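Local coordinates for O-methyltransferase family 2 (Planctopirus limnophila, PDB 5I2H), which probably transfers methyl groups from S-adenosyl-L-methionine to hydroxyl groups of small molecules and, in this crystal, binds the flavone apigenin, at residues 278-283 / 336-341; 258-263 / 285-290. All blocks are in the same frame, centred on the assembly; numbering follows the deposited sequence. Where two conformers were deposited one is given.

Both contacts are made by helix 277-289 of the Rossmann-like methyltransferase domain, contact 1 by its first half and contact 2 by its last turn and the residue that follows, with centres about 14 Å apart. In contact 1 the helix meets helix 332-341; in contact 2 it meets the loop between strands 248-252 and 265-269. The two join directly, since Leu-283 CD1 packs against Phe-260 CZ at 4.2 Å. In contact 1 the side chain of Cys-280 lies about 11 Å from a bound apigenin, whose pocket includes Asn-270, His-273 and Asp-274, just ahead of the shared helix. Neither contact touches the flavone itself.

Contact 1 of 2, residues 278-283 / 336-341; sequences PQCARL and RGWIAG. With FMT (formic acid), chain H.
Helices 277-289 and 332-341 come together at Ala-281 and Trp-338, whose CA atoms are only 5.3 Å apart, and the small residues on the first helix let the indole lie close against its backbone. Trp-338 has CG anti to its own carbonyl carbon (chi1 -64°), which swings the ring across to residues 280 and 281. Cys-280 puts its CB squarely over the six-membered ring, 3.5 Å from the centroid and 6° off the normal, a CH-pi contact. Its SG sits over the same ring but obliquely, 4.2 Å from the centroid, with CH2 as its nearest ring atom. Ala-281 meets the pyrrole end: its backbone N lies above the same face as the cysteine, and its CB comes to the rim, 3.7 Å from Trp-338 CD1. Tyr-330 meets the indole edge-to-face and also touches Cys-280. Putting an alanine at the tryptophan position would probably open a gap between the helices and leave the Cys-280 side chain without its aromatic partner. Outward from the interface, Arg-282 holds a formate, probably from the crystallisation liquor, in a two-pronged grip, NE to O2 at 2.9 Å and NH2 to O1 at 3.1 Å, both nearly straight. CH-pi and sulfur-aromatic contacts thus join helix 277-289, after strand 265-269, to helix 332-341, before strand 345-351, in the Rossmann-like fold.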
loop_
_atom_site.group_PDB
_atom_site.type_symbol
_atom_site.label_atom_id
_atom_site.label_comp_id
_atom_site.label_asym_id
_atom_site.label_seq_id
_atom_site.Cartn_x
_atom_site.Cartn_y
_atom_site.Cartn_z
ATOM N N PRO A 278 17.994 23.756 -2.619
ATOM C CA PRO A 278 18.650 25.025 -2.245
ATOM C C PRO A 278 18.267 25.485 -0.855
ATOM O O PRO A 278 19.078 26.095 -0.146
ATOM C CB PRO A 278 18.149 26.028 -3.302
ATOM C CG PRO A 278 17.536 25.228 -4.382
ATOM C CD PRO A 278 17.080 23.931 -3.778
ATOM N N GLN A 279 17.028 25.210 -0.453
ATOM C CA GLN A 279 16.579 25.583 0.883
ATOM C C GLN A 279 17.230 24.693 1.943
ATOM O O GLN A 279 17.567 25.166 3.037
ATOM C CB GLN A 279 15.055 25.509 0.949
ATOM C CG GLN A 279 14.362 26.767 0.353
ATOM C CD GLN A 279 14.551 26.897 -1.158
ATOM O OE1 GLN A 279 14.997 27.971 -1.675
ATOM N NE2 GLN A 279 14.214 25.841 -1.886
ATOM N N CYS A 280 17.419 23.402 1.641
ATOM C CA CYS A 280 18.173 22.555 2.566
ATOM C C CYS A 280 19.582 23.105 2.785
ATOM O O CYS A 280 20.043 23.205 3.926
ATOM C CB CYS A 280 18.235 21.120 2.035
ATOM S SG CYS A 280 16.663 20.286 2.187
ATOM N N ALA A 281 20.283 23.474 1.701
ATOM C CA ALA A 281 21.642 23.970 1.865
ATOM C C ALA A 281 21.643 25.259 2.679
ATOM O O ALA A 281 22.519 25.471 3.514
ATOM C CB ALA A 281 22.292 24.228 0.513
ATOM N N ARG A 282 20.658 26.128 2.425
ATOM C CA ARG A 282 20.537 27.389 3.149
ATOM C C ARG A 282 20.329 27.139 4.634
ATOM O O ARG A 282 21.003 27.753 5.477
ATOM C CB ARG A 282 19.372 28.207 2.561
ATOM C CG ARG A 282 19.063 29.528 3.306
ATOM C CD ARG A 282 19.838 30.737 2.747
ATOM N NE ARG A 282 21.248 30.553 2.998
ATOM C CZ ARG A 282 21.853 30.920 4.122
ATOM N NH1 ARG A 282 21.159 31.495 5.108
ATOM N NH2 ARG A 282 23.154 30.695 4.265
ATOM N N LEU A 283 19.413 26.211 4.984
ATOM C CA LEU A 283 19.104 25.991 6.401
ATOM C C LEU A 283 20.304 25.384 7.120
ATOM O O LEU A 283 20.622 25.769 8.254
ATOM C CB LEU A 283 17.864 25.098 6.556
ATOM C CG LEU A 283 17.338 25.045 7.992
ATOM C CD1 LEU A 283 16.986 26.427 8.552
ATOM C CD2 LEU A 283 16.116 24.144 8.041
ATOM N N ARG A 336 25.208 14.571 3.277
ATOM C CA ARG A 336 26.640 14.818 3.441
ATOM C C ARG A 336 27.139 15.899 2.490
ATOM O O ARG A 336 28.053 16.657 2.840
ATOM C CB ARG A 336 27.429 13.520 3.259
ATOM C CG ARG A 336 27.289 12.566 4.432
ATOM C CD ARG A 336 28.357 11.492 4.413
ATOM N NE ARG A 336 29.676 12.121 4.552
ATOM C CZ ARG A 336 30.841 11.486 4.557
ATOM N NH1 ARG A 336 30.893 10.167 4.425
ATOM N NH2 ARG A 336 31.963 12.192 4.689
ATOM N N GLY A 337 26.485 16.055 1.340
ATOM C CA GLY A 337 26.808 17.168 0.459
ATOM C C GLY A 337 26.550 18.513 1.111
ATOM O O GLY A 337 27.403 19.402 1.077
ATOM N N TRP A 338 25.393 18.659 1.772
ATOM C CA TRP A 338 25.079 19.913 2.449
ATOM C C TRP A 338 25.975 20.125 3.657
ATOM O O TRP A 338 26.394 21.256 3.934
ATOM C CB TRP A 338 23.607 19.942 2.865
ATOM C CG TRP A 338 22.701 19.927 1.688
ATOM C CD1 TRP A 338 22.878 20.609 0.510
ATOM C CD2 TRP A 338 21.508 19.149 1.529
ATOM N NE1 TRP A 338 21.859 20.334 -0.343
ATOM C CE2 TRP A 338 21.010 19.425 0.242
ATOM C CE3 TRP A 338 20.797 18.270 2.361
ATOM C CZ2 TRP A 338 19.844 18.845 -0.245
ATOM C CZ3 TRP A 338 19.658 17.686 1.868
ATOM C CH2 TRP A 338 19.181 17.977 0.573
ATOM N N ILE A 339 26.253 19.049 4.397
ATOM C CA ILE A 339 27.149 19.110 5.544
ATOM C C ILE A 339 28.520 19.602 5.112
ATOM O O ILE A 339 29.092 20.529 5.715
ATOM C CB ILE A 339 27.213 17.725 6.219
ATOM C CG1 ILE A 339 25.872 17.439 6.918
ATOM C CG2 ILE A 339 28.351 17.666 7.227
ATOM C CD1 ILE A 339 25.646 15.995 7.224
ATOM N N ALA A 340 29.059 18.998 4.041
ATOM C CA ALA A 340 30.382 19.370 3.541
ATOM C C ALA A 340 30.389 20.780 2.969
ATOM O O ALA A 340 31.409 21.481 3.053
ATOM C CB ALA A 340 30.848 18.377 2.468
ATOM N N GLY A 341 29.275 21.210 2.371
ATOM C CA GLY A 341 29.213 22.565 1.864
ATOM C C GLY A 341 29.172 23.615 2.946
ATOM O O GLY A 341 29.495 24.771 2.682
HETATM C C FMT H . 23.610 28.704 1.163
HETATM O O1 FMT H . 24.457 29.351 1.834
HETATM O O2 FMT H . 22.468 29.074 0.768
#

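Contact 2 of 2, residues 258-263 / 285-290; sequences DPFPPA and AKATSG
Lys-286 reaches over Phe-260 so that its ammonium stands above the middle of the ring: NZ is 3.4 Å from the centroid and 6° off the normal, a cation-pi contact with all six ring carbons at similar range. The lysine leaves the helix with CG anti to the backbone N, runs extended to CE, and turns only at its last torsion (chi4 -66°), which brings NZ over the ring. On the way CG passes Phe-260 CE2 at 3.8 Å. The ring's rim, in turn, is aimed at the helix backbone, with CE2 3.7 Å from Ala-287 CA and the Ala-287 N lying near the ring plane. NZ also donates to the Asp-258 carbonyl O at 2.8 Å, tilted 25° out of the carbonyl plane, and to Met-255 O. A water completes the grip, accepting from both Lys-286 NZ and Phe-260 N. Carbonyl dipoles and the pi cloud should stabilise the positive charge and limit the freedom of NZ to move. Further along, a second water bridges Ala-263 N and Gly-290 O. Phe-260 itself meets Phe-226 edge-to-face and rests on Leu-201 and Val-203 of strand 199-203. What results is a cation-pi contact of Lys-286 over Phe-260, backed by hydrogen bonds from NZ to loop carbonyls, which holds the loop leading into strand 265-269 against helix 277-289 in the Rossmann-like alpha/beta fold.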
loop_
_atom_site.group_PDB
_atom_site.type_symbol
_atom_site.label_atom_id
_atom_site.label_comp_id
_atom_site.label_asym_id
_atom_site.label_seq_id
_atom_site.Cartn_x
_atom_site.Cartn_y
_atom_site.Cartn_z
ATOM N N ASP A 258 15.189 35.032 11.423
ATOM C CA ASP A 258 15.413 35.452 12.793
ATOM C C ASP A 258 16.650 34.753 13.339
ATOM O O ASP A 258 16.919 33.601 12.978
ATOM C CB ASP A 258 14.202 35.119 13.658
ATOM C CG ASP A 258 12.981 35.982 13.304
ATOM O OD1 ASP A 258 13.164 37.150 12.905
ATOM O OD2 ASP A 258 11.830 35.499 13.394
ATOM N N PRO A 259 17.401 35.407 14.221
ATOM C CA PRO A 259 18.630 34.790 14.735
ATOM C C PRO A 259 18.329 33.570 15.595
ATOM O O PRO A 259 17.449 33.596 16.463
ATOM C CB PRO A 259 19.279 35.913 15.560
ATOM C CG PRO A 259 18.154 36.885 15.893
ATOM C CD PRO A 259 17.158 36.760 14.778
ATOM N N PHE A 260 19.083 32.502 15.364
ATOM C CA PHE A 260 18.997 31.370 16.266
ATOM C C PHE A 260 19.668 31.746 17.584
ATOM O O PHE A 260 20.672 32.486 17.590
ATOM C CB PHE A 260 19.687 30.143 15.680
ATOM C CG PHE A 260 18.974 29.514 14.486
ATOM C CD1 PHE A 260 17.570 29.473 14.392
ATOM C CD2 PHE A 260 19.730 28.940 13.445
ATOM C CE1 PHE A 260 16.950 28.883 13.293
ATOM C CE2 PHE A 260 19.130 28.332 12.345
ATOM C CZ PHE A 260 17.746 28.298 12.258
ATOM N N PRO A 261 19.156 31.264 18.704
ATOM C CA PRO A 261 19.813 31.523 19.995
ATOM C C PRO A 261 21.091 30.710 20.107
ATOM O O PRO A 261 21.249 29.673 19.420
ATOM C CB PRO A 261 18.766 31.054 21.023
ATOM C CG PRO A 261 18.028 29.972 20.288
ATOM C CD PRO A 261 17.956 30.416 18.836
ATOM N N PRO A 262 22.019 31.137 20.959
ATOM C CA PRO A 262 23.245 30.357 21.169
ATOM C C PRO A 262 22.916 28.947 21.621
ATOM O O PRO A 262 22.042 28.734 22.462
ATOM C CB PRO A 262 23.980 31.141 22.265
ATOM C CG PRO A 262 23.476 32.530 22.139
ATOM C CD PRO A 262 22.016 32.374 21.754
ATOM N N ALA A 263 23.635 27.985 21.061
ATOM C CA ALA A 263 23.411 26.577 21.350
ATOM C C ALA A 263 24.675 25.790 21.070
ATOM O O ALA A 263 25.487 26.179 20.227
ATOM C CB ALA A 263 22.264 26.025 20.499
ATOM N N ALA A 285 23.459 25.764 6.320
ATOM C CA ALA A 285 24.448 26.835 6.476
ATOM C C ALA A 285 24.097 27.777 7.630
ATOM O O ALA A 285 24.966 28.139 8.439
ATOM C CB ALA A 285 24.570 27.625 5.176
ATOM N N LYS A 286 22.836 28.205 7.709
ATOM C CA LYS A 286 22.452 29.155 8.755
ATOM C C LYS A 286 22.624 28.528 10.136
ATOM O O LYS A 286 23.188 29.149 11.060
ATOM C CB LYS A 286 21.003 29.635 8.540
ATOM C CG LYS A 286 20.475 30.608 9.606
ATOM C CD LYS A 286 19.102 31.275 9.151
ATOM C CE LYS A 286 18.608 32.324 10.146
ATOM N NZ LYS A 286 18.254 31.683 11.456
ATOM N N ALA A 287 22.143 27.299 10.301
ATOM C CA ALA A 287 22.336 26.611 11.579
ATOM C C ALA A 287 23.819 26.496 11.928
ATOM O O ALA A 287 24.215 26.758 13.071
ATOM C CB ALA A 287 21.680 25.232 11.538
ATOM N N THR A 288 24.651 26.095 10.957
ATOM C CA THR A 288 26.088 25.912 11.198
ATOM C C THR A 288 26.761 27.221 11.590
ATOM O O THR A 288 27.691 27.227 12.415
ATOM C CB THR A 288 26.758 25.367 9.941
ATOM O OG1 THR A 288 26.225 24.086 9.638
ATOM C CG2 THR A 288 28.285 25.206 10.152
ATOM N N SER A 289 26.281 28.345 11.041
ATOM C CA SER A 289 27.004 29.608 11.164
ATOM C C SER A 289 27.158 30.033 12.623
ATOM O O SER A 289 28.168 30.643 12.990
ATOM C CB SER A 289 26.291 30.692 10.353
ATOM O OG SER A 289 25.063 31.046 10.959
ATOM N N GLY A 290 26.207 29.683 13.475
ATOM C CA GLY A 290 26.269 30.091 14.857
ATOM C C GLY A 290 26.841 29.079 15.823
ATOM O O GLY A 290 26.923 29.372 17.021
HETATM O O HOH W 1 20.659 32.262 12.914
HETATM O O HOH W 2 25.146 28.187 18.517
#